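Local coordinates for GGDEF and EAL domain-containing protein (Vibrio cholerae O1 str. 2010EL-1786, PDB 6PWK), which binds the second messenger cyclic di-GMP and probably acts as a signalling receptor that controls large adhesins in cell adhesion and biofilm formation, at residues 247-252 / 272-277; 307-310 / 316-319; 216-221 / 408-413. All coordinates share one frame; numbering follows the deposited sequence.

All three contacts belong to the EAL domain. From the N terminus, strand 214-225 comes first and supplies residues 216-221, whose partner lies almost two hundred residues ahead. Contact 1 opens on helix 245-261 and closes where strand 269-272 turns into helix 275-278. Contact 2 follows in series, a short closure between the consecutive helices 307-312 and 314-326. Only then does the chain return with residues 408-413 and close contact 3, so its long loop encloses both others without crossing. Contacts 1 and 3 share the magnesium ion and the cyclic di-GMP, and meet at Val-252 and Ser-221. Contact 2 adjoins contact 1, where Cys-309 packs on Gln-275.

Contact 1 of 3, residues 247-252 / 272-277. With MG (magnesium ion), chain E; C2E (9,9'-[(2R,3R,3aS,5S,7aR,9R,10R,10aS,12S,14aR)-3,5,10,12-tetrahydroxy-5,12-dioxidooctahydro-2H,7H-difuro[3,2-d:3',2'-j][1,3,7,9,2,8]tetraoxadiphosphacyclododecine-2,9-diyl]bis(2-amino-1,9-dihydro-6H-purin-6-one)), chain C.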
loop_
_atom_site.group_PDB
_atom_site.type_symbol
_atom_site.label_atom_id
_atom_site.label_comp_id
_atom_site.label_asym_id
_atom_site.label_seq_id
_atom_site.Cartn_x
_atom_site.Cartn_y
_atom_site.Cartn_z
ATOM N N ILE A 247 -16.482 -0.169 4.145
ATOM C CA ILE A 247 -17.597 0.356 4.930
ATOM C C ILE A 247 -18.911 0.100 4.205
ATOM O O ILE A 247 -19.911 -0.302 4.813
ATOM C CB ILE A 247 -17.402 1.857 5.217
ATOM C CG1 ILE A 247 -16.257 2.080 6.205
ATOM C CG2 ILE A 247 -18.691 2.478 5.738
ATOM C CD1 ILE A 247 -14.932 2.373 5.545
ATOM N N PHE A 248 -18.922 0.318 2.890
ATOM C CA PHE A 248 -20.126 0.094 2.101
ATOM C C PHE A 248 -20.457 -1.391 2.001
ATOM O O PHE A 248 -21.625 -1.779 2.119
ATOM C CB PHE A 248 -19.946 0.713 0.716
ATOM C CG PHE A 248 -20.983 0.296 -0.281
ATOM C CD1 PHE A 248 -22.251 0.850 -0.255
ATOM C CD2 PHE A 248 -20.684 -0.638 -1.259
ATOM C CE1 PHE A 248 -23.204 0.470 -1.178
ATOM C CE2 PHE A 248 -21.634 -1.020 -2.184
ATOM C CZ PHE A 248 -22.894 -0.465 -2.142
ATOM N N ASP A 249 -19.445 -2.236 1.790
ATOM C CA ASP A 249 -19.697 -3.668 1.667
ATOM C C ASP A 249 -20.157 -4.271 2.988
ATOM O O ASP A 249 -21.019 -5.157 3.003
ATOM C CB ASP A 249 -18.447 -4.384 1.157
ATOM C CG ASP A 249 -18.292 -4.282 -0.349
ATOM O OD1 ASP A 249 -19.310 -4.055 -1.035
ATOM O OD2 ASP A 249 -17.156 -4.435 -0.846
ATOM N N GLN A 250 -19.599 -3.806 4.107
ATOM C CA GLN A 250 -20.020 -4.330 5.402
ATOM C C GLN A 250 -21.465 -3.958 5.708
ATOM O O GLN A 250 -22.193 -4.737 6.333
ATOM C CB GLN A 250 -19.084 -3.829 6.503
ATOM C CG GLN A 250 -17.729 -4.519 6.510
ATOM C CD GLN A 250 -16.696 -3.781 7.337
ATOM O OE1 GLN A 250 -15.505 -3.800 7.023
ATOM N NE2 GLN A 250 -17.145 -3.128 8.402
ATOM N N TYR A 251 -21.901 -2.774 5.273
ATOM C CA TYR A 251 -23.293 -2.384 5.471
ATOM C C TYR A 251 -24.229 -3.257 4.643
ATOM O O TYR A 251 -25.257 -3.729 5.140
ATOM C CB TYR A 251 -23.484 -0.908 5.123
ATOM C CG TYR A 251 -24.928 -0.462 5.155
ATOM C CD1 TYR A 251 -25.549 -0.137 6.354
ATOM C CD2 TYR A 251 -25.672 -0.369 3.984
ATOM C CE1 TYR A 251 -26.870 0.270 6.388
ATOM C CE2 TYR A 251 -26.993 0.035 4.008
ATOM C CZ TYR A 251 -27.586 0.354 5.211
ATOM O OH TYR A 251 -28.901 0.759 5.239
ATOM N N VAL A 252 -23.884 -3.481 3.372
ATOM C CA VAL A 252 -24.717 -4.308 2.505
ATOM C C VAL A 252 -24.804 -5.731 3.043
ATOM O O VAL A 252 -25.885 -6.331 3.078
ATOM C CB VAL A 252 -24.177 -4.279 1.063
ATOM C CG1 VAL A 252 -24.920 -5.285 0.195
ATOM C CG2 VAL A 252 -24.290 -2.874 0.484
ATOM N N ASN A 272 -22.268 -8.637 -4.130
ATOM C CA ASN A 272 -21.086 -8.112 -4.800
ATOM C C ASN A 272 -20.105 -7.541 -3.781
ATOM O O ASN A 272 -20.499 -6.892 -2.808
ATOM C CB ASN A 272 -21.472 -7.028 -5.808
ATOM C CG ASN A 272 -22.278 -7.569 -6.972
ATOM O OD1 ASN A 272 -21.732 -8.190 -7.885
ATOM N ND2 ASN A 272 -23.583 -7.324 -6.953
ATOM N N ILE A 273 -18.818 -7.785 -4.014
ATOM C CA ILE A 273 -17.748 -7.279 -3.163
ATOM C C ILE A 273 -16.774 -6.502 -4.038
ATOM O O ILE A 273 -16.326 -7.007 -5.073
ATOM C CB ILE A 273 -17.015 -8.414 -2.422
ATOM C CG1 ILE A 273 -18.005 -9.278 -1.636
ATOM C CG2 ILE A 273 -15.950 -7.845 -1.496
ATOM C CD1 ILE A 273 -18.711 -8.545 -0.517
ATOM N N ALA A 274 -16.448 -5.281 -3.626
ATOM C CA ALA A 274 -15.482 -4.488 -4.370
ATOM C C ALA A 274 -14.065 -4.990 -4.107
ATOM O O ALA A 274 -13.786 -5.645 -3.100
ATOM C CB ALA A 274 -15.596 -3.009 -3.998
ATOM N N GLN A 275 -13.160 -4.677 -5.039
ATOM C CA GLN A 275 -11.776 -5.117 -4.893
ATOM C C GLN A 275 -11.091 -4.417 -3.726
ATOM O O GLN A 275 -10.345 -5.048 -2.968
ATOM C CB GLN A 275 -11.002 -4.878 -6.190
ATOM C CG GLN A 275 -9.512 -5.178 -6.080
ATOM C CD GLN A 275 -8.818 -5.220 -7.428
ATOM O OE1 GLN A 275 -9.455 -5.423 -8.462
ATOM N NE2 GLN A 275 -7.504 -5.029 -7.422
ATOM N N GLY A 276 -11.337 -3.115 -3.560
ATOM C CA GLY A 276 -10.729 -2.372 -2.471
ATOM C C GLY A 276 -11.104 -2.875 -1.094
ATOM O O GLY A 276 -10.378 -2.612 -0.129
ATOM N N SER A 277 -12.222 -3.592 -0.976
ATOM C CA SER A 277 -12.599 -4.168 0.310
ATOM C C SER A 277 -11.806 -5.437 0.603
ATOM O O SER A 277 -11.434 -5.688 1.755
ATOM C CB SER A 277 -14.100 -4.457 0.334
ATOM O OG SER A 277 -14.847 -3.291 0.030
HETATM MG MG MG E . -21.966 -9.007 -10.040
HETATM P P1 C2E C . -22.679 -6.002 -11.864
HETATM O O2P C2E C . -22.093 -7.106 -11.027
HETATM O O1P C2E C . -22.342 -6.369 -13.282
HETATM O "O5'" C2E C . -24.316 -6.004 -11.813
HETATM C "C5'" C2E C . -25.008 -6.030 -13.016
HETATM C "C4'" C2E C . -25.380 -4.558 -13.348
HETATM O "O4'" C2E C . -25.941 -4.484 -14.519
HETATM C "C3'" C2E C . -26.467 -4.035 -12.390
HETATM O "O3'" C2E C . -26.501 -2.699 -12.537
HETATM C "C2'" C2E C . -27.726 -4.622 -13.045
HETATM O "O2'" C2E C . -28.940 -3.915 -12.546
HETATM C "C1'" C2E C . -27.517 -4.245 -14.274
HETATM N N9 C2E C . -28.152 -4.920 -15.378
HETATM C C8 C2E C . -28.572 -6.038 -14.738
HETATM N N7 C2E C . -29.198 -6.806 -15.667
HETATM C C5 C2E C . -29.151 -6.183 -16.839
HETATM C C6 C2E C . -29.657 -6.517 -18.254
HETATM O O6 C2E C . -30.241 -7.521 -18.486
HETATM N N1 C2E C . -29.428 -5.597 -19.325
HETATM C C2 C2E C . -28.727 -4.357 -19.115
HETATM N N2 C2E C . -28.464 -3.383 -20.171
HETATM N N3 C2E C . -28.259 -4.075 -17.768
HETATM C C4 C2E C . -28.494 -5.020 -16.647
HETATM P P11 C2E C . -26.406 -1.891 -11.090
HETATM O O21 C2E C . -27.564 -2.014 -10.136
HETATM O O11 C2E C . -26.327 -0.426 -11.434
HETATM O O5A C2E C . -24.934 -2.389 -10.533
HETATM C C5A C2E C . -23.871 -1.801 -11.232
HETATM C C4A C2E C . -22.588 -2.196 -10.621
HETATM O O4A C2E C . -22.483 -1.655 -9.437
HETATM C C3A C2E C . -22.525 -3.866 -10.408
HETATM O O3A C2E C . -21.963 -4.525 -11.637
HETATM C C2A C2E C . -21.784 -4.052 -9.452
HETATM O O2A C2E C . -20.356 -4.178 -9.915
HETATM C C1A C2E C . -21.978 -2.739 -8.512
HETATM N N91 C2E C . -22.831 -2.986 -7.546
HETATM C C81 C2E C . -24.173 -2.991 -7.569
HETATM N N71 C2E C . -24.570 -3.304 -6.321
HETATM C C51 C2E C . -23.492 -3.484 -5.563
HETATM C C61 C2E C . -23.321 -3.847 -4.093
HETATM O O61 C2E C . -24.288 -4.018 -3.439
HETATM N N11 C2E C . -22.020 -3.981 -3.515
HETATM C C21 C2E C . -20.851 -3.771 -4.323
HETATM N N21 C2E C . -19.529 -3.907 -3.730
HETATM N N31 C2E C . -21.026 -3.424 -5.734
HETATM C C41 C2E C . -22.389 -3.286 -6.328
#
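Asp-249, on helix 245-261, reaches across to the turn that holds Ala-274 and Ser-277 and grips it with one carboxylate oxygen. The backbone N of Ala-274 donates to Asp-249 OD2 at 3.0 Å, meeting it on the syn side and 18° out of the carboxylate plane. From above that plane comes the hydroxyl of Ser-277, its OG 2.7 Å from Asp-249 OD2 and also bonded to Ser-245. The other oxygen, Asp-249 OD1, receives the exocyclic amine N21 of one cyclic di-GMP guanine at 2.7 Å, in a nearly straight bond (163°). Three donors divided between two oxygens thus fix the rotation of the carboxylate, and the methyl CG2 of Ile-273 packs 3.7 Å from Asp-249 OD2. This is the rim of the barrel-like EAL fold: helix 245-261 is the last element of the connection between the parallel strands 214-225 and 269-272, and Ala-274 is the N-cap of the short helix that follows the second strand. Asn-272, at the end of that strand, joins Glu-218, Glu-304 and Asp-334 around the magnesium ion. The guanine beside it is clasped between the two segments. Phe-248 CE2 approaches N11 to 3.3 Å over one face of the base, while Asn-272 CB lies 3.6 Å from N31 on the opposite face. Phe-248 has CG anti to its backbone N (chi1 167°), which turns the ring along the helix so that Val-252 CG2 rests on one of its faces. Away from this buried, polar centre the contact loosens quickly. Ile-247 points outward to solvent, Gln-250 lies against Phe-283 and Trp-286 of helix 281-292, and Gln-275 leaves the turn on the side facing away from helix 245-261.

Contact 2 of 3, residues 307-310 / 316-319; sequences EGCF and YTAL
The backbones of two consecutive helices, 307-312 and 314-326, come closest at Phe-310 and Thr-317, whose CA atoms lie 6.2 Å apart. Thr-317 fills the gap with both of its branches. Its methyl CG2 sits over one face of the Phe-310 ring, 3.9 Å from the centroid and 22° off the ring normal, a CH-pi contact. The methyl is displaced toward the rim, nearest to Phe-310 CE1 at 3.6 Å, and the two side chains cross at about a right angle. The hydroxyl branch serves the backbone instead: Thr-317 OG1 bonds to the carbonyl O of Glu-313, one turn earlier, while lying 3.1 Å from Cys-309 O and 3.5 Å from Cys-309 CB. A chi1 of -48° leaves CG2 anti to the backbone N and puts OG1 beside that N, so the methyl faces the other helix while the hydroxyl turns back to the linker residue Glu-313. Together these helices make the crossover between the parallel strands 301-305 and 330-336 of the EAL barrel, and Phe-310 and Thr-317 both pack on Ile-305 of the first of them. The Phe-310 ring also meets Tyr-345 almost parallel and Phe-349 edge-to-face, so it joins an aromatic cluster with helix 345-349. The sulfur of Cys-309 packs on Gln-275, and its side chain also touches Ile-278, both of helix 275-278; that side chain remains about 10 Å from the bound cyclic di-GMP. On the outer side of helix 314-326, Tyr-316 packs on Pro-281 of the second subunit, and Ala-318 and Leu-319 pack on Arg-285 of that subunit.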
loop_
_atom_site.group_PDB
_atom_site.type_symbol
_atom_site.label_atom_id
_atom_site.label_comp_id
_atom_site.label_asym_id
_atom_site.label_seq_id
_atom_site.Cartn_x
_atom_site.Cartn_y
_atom_site.Cartn_z
ATOM N N GLU A 307 -13.252 -10.580 -11.222
ATOM C CA GLU A 307 -12.111 -11.313 -11.762
ATOM C C GLU A 307 -10.804 -10.565 -11.533
ATOM O O GLU A 307 -9.751 -11.193 -11.371
ATOM C CB GLU A 307 -12.324 -11.585 -13.252
ATOM C CG GLU A 307 -11.135 -12.234 -13.944
ATOM C CD GLU A 307 -11.466 -12.719 -15.339
ATOM O OE1 GLU A 307 -11.795 -13.914 -15.492
ATOM O OE2 GLU A 307 -11.404 -11.901 -16.281
ATOM N N GLY A 308 -10.851 -9.232 -11.503
ATOM C CA GLY A 308 -9.647 -8.459 -11.250
ATOM C C GLY A 308 -9.001 -8.775 -9.916
ATOM O O GLY A 308 -7.783 -8.649 -9.769
ATOM N N CYS A 309 -9.798 -9.184 -8.926
ATOM C CA CYS A 309 -9.235 -9.580 -7.638
ATOM C C CYS A 309 -8.337 -10.799 -7.781
ATOM O O CYS A 309 -7.216 -10.824 -7.264
ATOM C CB CYS A 309 -10.351 -9.870 -6.637
ATOM S SG CYS A 309 -11.088 -8.429 -5.874
ATOM N N PHE A 310 -8.819 -11.826 -8.483
ATOM C CA PHE A 310 -8.092 -13.088 -8.541
ATOM C C PHE A 310 -6.766 -12.951 -9.280
ATOM O O PHE A 310 -5.797 -13.642 -8.942
ATOM C CB PHE A 310 -8.955 -14.161 -9.204
ATOM C CG PHE A 310 -10.160 -14.559 -8.398
ATOM C CD1 PHE A 310 -10.067 -15.537 -7.421
ATOM C CD2 PHE A 310 -11.390 -13.962 -8.625
ATOM C CE1 PHE A 310 -11.175 -15.908 -6.682
ATOM C CE2 PHE A 310 -12.500 -14.330 -7.891
ATOM C CZ PHE A 310 -12.393 -15.302 -6.918
ATOM N N TYR A 316 -4.666 -11.583 -1.136
ATOM C CA TYR A 316 -5.804 -11.019 -0.416
ATOM C C TYR A 316 -7.076 -11.802 -0.714
ATOM O O TYR A 316 -7.867 -12.086 0.192
ATOM C CB TYR A 316 -6.001 -9.550 -0.792
ATOM C CG TYR A 316 -5.047 -8.577 -0.139
ATOM C CD1 TYR A 316 -5.099 -8.329 1.228
ATOM C CD2 TYR A 316 -4.120 -7.875 -0.896
ATOM C CE1 TYR A 316 -4.236 -7.427 1.823
ATOM C CE2 TYR A 316 -3.256 -6.973 -0.311
ATOM C CZ TYR A 316 -3.317 -6.752 1.047
ATOM O OH TYR A 316 -2.454 -5.852 1.626
ATOM N N THR A 317 -7.283 -12.160 -1.983
ATOM C CA THR A 317 -8.499 -12.866 -2.370
ATOM C C THR A 317 -8.558 -14.254 -1.744
ATOM O O THR A 317 -9.617 -14.684 -1.270
ATOM C CB THR A 317 -8.585 -12.961 -3.894
ATOM O OG1 THR A 317 -8.334 -11.671 -4.467
ATOM C CG2 THR A 317 -9.961 -13.438 -4.325
ATOM N N ALA A 318 -7.431 -14.971 -1.728
ATOM C CA ALA A 318 -7.418 -16.301 -1.131
ATOM C C ALA A 318 -7.667 -16.237 0.370
ATOM O O ALA A 318 -8.317 -17.125 0.933
ATOM C CB ALA A 318 -6.091 -17.000 -1.427
ATOM N N LEU A 319 -7.159 -15.197 1.037
ATOM C CA LEU A 319 -7.460 -15.024 2.454
ATOM C C LEU A 319 -8.944 -14.754 2.664
ATOM O O LEU A 319 -9.546 -15.259 3.618
ATOM C CB LEU A 319 -6.618 -13.889 3.041
ATOM C CG LEU A 319 -5.104 -14.106 3.066
ATOM C CD1 LEU A 319 -4.405 -12.928 3.727
ATOM C CD2 LEU A 319 -4.753 -15.411 3.764
#

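Contact 3 of 3, residues 216-221 / 408-413; sequences HREVFS and VFQGFI. With MG (magnesium ion), chain E; C2E (9,9'-[(2R,3R,3aS,5S,7aR,9R,10R,10aS,12S,14aR)-3,5,10,12-tetrahydroxy-5,12-dioxidooctahydro-2H,7H-difuro[3,2-d:3',2'-j][1,3,7,9,2,8]tetraoxadiphosphacyclododecine-2,9-diyl]bis(2-amino-1,9-dihydro-6H-purin-6-one)), chain C.
The carboxylate of Glu-218 and the amide of Gln-410 meet with their planes 72° apart, the two extended side chains crossing at about a right angle. Gln-410 NE2 donates to Glu-218 OE1 at 2.9 Å, on the anti side and 21° out of the carboxylate plane, in a rather bent bond (143°). The same nitrogen also bonds to Gln-205, and Gln-410 NE2 lies obliquely by the Phe-220 ring, 4.1 Å from its CZ. One face of Phe-220 carries the ribose of cyclic di-GMP, with C3' above the ring centre. Phe-412 lays one ring face against the guanine of that nucleotide, C6 lying above it toward the rim. Both long side chains have CG anti to the backbone N, which brings their ends together between strand and loop. There Lys-355 links them, as a salt-bridge partner of Glu-218 OE1 and a donor to Gln-410 OE1. The other carboxylate oxygen, Glu-218 OE2, binds magnesium at 2.3 Å, so the amide and the lysine probably help position a metal ligand as its second shell. Both bases are gripped at their edges: Phe-412 N donates to O6 at 2.8 Å, while Ser-221 gives its N to N71 and its OG to O61 (2.6 Å) of the second guanine. Gly-411, close under O6, has backbone angles that a residue with a CB could hardly adopt. Glu-218, Val-219 and Phe-220 probably stand where the Glu-Ala-Leu signature names the family, on a barrel strand leading into the metal and cyclic di-GMP site of an EAL domain.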
loop_
_atom_site.group_PDB
_atom_site.type_symbol
_atom_site.label_atom_id
_atom_site.label_comp_id
_atom_site.label_asym_id
_atom_site.label_seq_id
_atom_site.Cartn_x
_atom_site.Cartn_y
_atom_site.Cartn_z
ATOM N N HIS A 216 -29.255 -18.429 -7.690
ATOM C CA HIS A 216 -29.253 -17.460 -6.605
ATOM C C HIS A 216 -29.906 -16.179 -7.106
ATOM O O HIS A 216 -30.242 -16.050 -8.285
ATOM C CB HIS A 216 -27.834 -17.197 -6.073
ATOM C CG HIS A 216 -26.891 -16.610 -7.082
ATOM N ND1 HIS A 216 -25.556 -16.950 -7.132
ATOM C CD2 HIS A 216 -27.078 -15.689 -8.058
ATOM C CE1 HIS A 216 -24.966 -16.276 -8.104
ATOM N NE2 HIS A 216 -25.868 -15.503 -8.681
ATOM N N ARG A 217 -30.079 -15.231 -6.190
ATOM C CA ARG A 217 -30.534 -13.885 -6.514
ATOM C C ARG A 217 -29.418 -12.907 -6.182
ATOM O O ARG A 217 -29.023 -12.787 -5.017
ATOM C CB ARG A 217 -31.809 -13.528 -5.749
ATOM C CG ARG A 217 -33.089 -13.992 -6.417
ATOM C CD ARG A 217 -34.303 -13.636 -5.579
ATOM N NE ARG A 217 -34.978 -14.832 -5.089
ATOM C CZ ARG A 217 -35.912 -15.491 -5.768
ATOM N NH1 ARG A 217 -36.286 -15.065 -6.967
ATOM N NH2 ARG A 217 -36.471 -16.574 -5.248
ATOM N N GLU A 218 -28.910 -12.216 -7.200
ATOM C CA GLU A 218 -27.874 -11.217 -6.988
ATOM C C GLU A 218 -28.480 -9.941 -6.417
ATOM O O GLU A 218 -29.546 -9.495 -6.849
ATOM C CB GLU A 218 -27.140 -10.910 -8.292
ATOM C CG GLU A 218 -26.012 -9.904 -8.136
ATOM C CD GLU A 218 -25.185 -9.748 -9.396
ATOM O OE1 GLU A 218 -25.560 -10.336 -10.433
ATOM O OE2 GLU A 218 -24.158 -9.037 -9.350
ATOM N N VAL A 219 -27.793 -9.357 -5.441
ATOM C CA VAL A 219 -28.264 -8.168 -4.741
ATOM C C VAL A 219 -27.611 -6.940 -5.359
ATOM O O VAL A 219 -26.381 -6.882 -5.496
ATOM C CB VAL A 219 -27.960 -8.255 -3.237
ATOM C CG1 VAL A 219 -28.359 -6.967 -2.537
ATOM C CG2 VAL A 219 -28.678 -9.448 -2.621
ATOM N N PHE A 220 -28.429 -5.961 -5.732
ATOM C CA PHE A 220 -27.957 -4.682 -6.249
ATOM C C PHE A 220 -28.342 -3.584 -5.271
ATOM O O PHE A 220 -29.501 -3.499 -4.852
ATOM C CB PHE A 220 -28.545 -4.394 -7.631
ATOM C CG PHE A 220 -28.109 -5.368 -8.682
ATOM C CD1 PHE A 220 -26.794 -5.795 -8.741
ATOM C CD2 PHE A 220 -29.016 -5.865 -9.603
ATOM C CE1 PHE A 220 -26.389 -6.694 -9.701
ATOM C CE2 PHE A 220 -28.616 -6.769 -10.567
ATOM C CZ PHE A 220 -27.299 -7.184 -10.616
ATOM N N SER A 221 -27.373 -2.750 -4.910
ATOM C CA SER A 221 -27.575 -1.710 -3.913
ATOM C C SER A 221 -27.712 -0.347 -4.578
ATOM O O SER A 221 -26.995 -0.030 -5.532
ATOM C CB SER A 221 -26.422 -1.687 -2.907
ATOM O OG SER A 221 -26.324 -2.921 -2.215
ATOM N N VAL A 408 -27.004 -21.477 -16.377
ATOM C CA VAL A 408 -28.009 -20.563 -15.854
ATOM C C VAL A 408 -27.797 -19.184 -16.469
ATOM O O VAL A 408 -26.690 -18.831 -16.890
ATOM C CB VAL A 408 -27.986 -20.503 -14.303
ATOM C CG1 VAL A 408 -27.060 -21.569 -13.740
ATOM C CG2 VAL A 408 -27.594 -19.132 -13.793
ATOM N N PHE A 409 -28.881 -18.409 -16.537
ATOM C CA PHE A 409 -28.884 -17.111 -17.195
ATOM C C PHE A 409 -29.453 -16.054 -16.260
ATOM O O PHE A 409 -30.258 -16.352 -15.373
ATOM C CB PHE A 409 -29.701 -17.151 -18.497
ATOM C CG PHE A 409 -29.294 -18.252 -19.435
ATOM C CD1 PHE A 409 -29.780 -19.539 -19.269
ATOM C CD2 PHE A 409 -28.426 -17.998 -20.484
ATOM C CE1 PHE A 409 -29.404 -20.554 -20.128
ATOM C CE2 PHE A 409 -28.050 -19.009 -21.348
ATOM C CZ PHE A 409 -28.539 -20.287 -21.169
ATOM N N GLN A 410 -29.031 -14.810 -16.475
ATOM C CA GLN A 410 -29.455 -13.686 -15.655
ATOM C C GLN A 410 -29.589 -12.454 -16.537
ATOM O O GLN A 410 -28.792 -12.254 -17.457
ATOM C CB GLN A 410 -28.459 -13.425 -14.513
ATOM C CG GLN A 410 -28.913 -12.385 -13.499
ATOM C CD GLN A 410 -27.905 -12.173 -12.382
ATOM O OE1 GLN A 410 -26.952 -12.939 -12.236
ATOM N NE2 GLN A 410 -28.112 -11.128 -11.590
ATOM N N GLY A 411 -30.593 -11.642 -16.262
ATOM C CA GLY A 411 -30.802 -10.429 -17.029
ATOM C C GLY A 411 -32.273 -10.071 -17.090
ATOM O O GLY A 411 -33.126 -10.722 -16.492
ATOM N N PHE A 412 -32.549 -9.006 -17.848
ATOM C CA PHE A 412 -33.909 -8.484 -17.935
ATOM C C PHE A 412 -34.828 -9.411 -18.719
ATOM O O PHE A 412 -36.042 -9.419 -18.485
ATOM C CB PHE A 412 -33.895 -7.089 -18.564
ATOM C CG PHE A 412 -33.221 -6.047 -17.712
ATOM C CD1 PHE A 412 -33.187 -6.175 -16.333
ATOM C CD2 PHE A 412 -32.620 -4.941 -18.292
ATOM C CE1 PHE A 412 -32.568 -5.218 -15.548
ATOM C CE2 PHE A 412 -31.999 -3.981 -17.511
ATOM C CZ PHE A 412 -31.973 -4.121 -16.138
ATOM N N ILE A 413 -34.279 -10.199 -19.647
ATOM C CA ILE A 413 -35.118 -11.111 -20.417
ATOM C C ILE A 413 -35.540 -12.322 -19.594
ATOM O O ILE A 413 -36.580 -12.927 -19.885
ATOM C CB ILE A 413 -34.413 -11.563 -21.708
ATOM C CG1 ILE A 413 -35.444 -12.091 -22.708
ATOM C CG2 ILE A 413 -33.341 -12.604 -21.410
ATOM C CD1 ILE A 413 -34.914 -13.141 -23.648
HETATM MG MG MG E . -21.966 -9.007 -10.040
HETATM P P1 C2E C . -22.679 -6.002 -11.864
HETATM O O2P C2E C . -22.093 -7.106 -11.027
HETATM O O1P C2E C . -22.342 -6.369 -13.282
HETATM O "O5'" C2E C . -24.316 -6.004 -11.813
HETATM C "C5'" C2E C . -25.008 -6.030 -13.016
HETATM C "C4'" C2E C . -25.380 -4.558 -13.348
HETATM O "O4'" C2E C . -25.941 -4.484 -14.519
HETATM C "C3'" C2E C . -26.467 -4.035 -12.390
HETATM O "O3'" C2E C . -26.501 -2.699 -12.537
HETATM C "C2'" C2E C . -27.726 -4.622 -13.045
HETATM O "O2'" C2E C . -28.940 -3.915 -12.546
HETATM C "C1'" C2E C . -27.517 -4.245 -14.274
HETATM N N9 C2E C . -28.152 -4.920 -15.378
HETATM C C8 C2E C . -28.572 -6.038 -14.738
HETATM N N7 C2E C . -29.198 -6.806 -15.667
HETATM C C5 C2E C . -29.151 -6.183 -16.839
HETATM C C6 C2E C . -29.657 -6.517 -18.254
HETATM O O6 C2E C . -30.241 -7.521 -18.486
HETATM N N1 C2E C . -29.428 -5.597 -19.325
HETATM C C2 C2E C . -28.727 -4.357 -19.115
HETATM N N2 C2E C . -28.464 -3.383 -20.171
HETATM N N3 C2E C . -28.259 -4.075 -17.768
HETATM C C4 C2E C . -28.494 -5.020 -16.647
HETATM P P11 C2E C . -26.406 -1.891 -11.090
HETATM O O21 C2E C . -27.564 -2.014 -10.136
HETATM O O11 C2E C . -26.327 -0.426 -11.434
HETATM O O5A C2E C . -24.934 -2.389 -10.533
HETATM C C5A C2E C . -23.871 -1.801 -11.232
HETATM C C4A C2E C . -22.588 -2.196 -10.621
HETATM O O4A C2E C . -22.483 -1.655 -9.437
HETATM C C3A C2E C . -22.525 -3.866 -10.408
HETATM O O3A C2E C . -21.963 -4.525 -11.637
HETATM C C2A C2E C . -21.784 -4.052 -9.452
HETATM O O2A C2E C . -20.356 -4.178 -9.915
HETATM C C1A C2E C . -21.978 -2.739 -8.512
HETATM N N91 C2E C . -22.831 -2.986 -7.546
HETATM C C81 C2E C . -24.173 -2.991 -7.569
HETATM N N71 C2E C . -24.570 -3.304 -6.321
HETATM C C51 C2E C . -23.492 -3.484 -5.563
HETATM C C61 C2E C . -23.321 -3.847 -4.093
HETATM O O61 C2E C . -24.288 -4.018 -3.439
HETATM N N11 C2E C . -22.020 -3.981 -3.515
HETATM C C21 C2E C . -20.851 -3.771 -4.323
HETATM N N21 C2E C . -19.529 -3.907 -3.730
HETATM N N31 C2E C . -21.026 -3.424 -5.734
HETATM C C41 C2E C . -22.389 -3.286 -6.328
#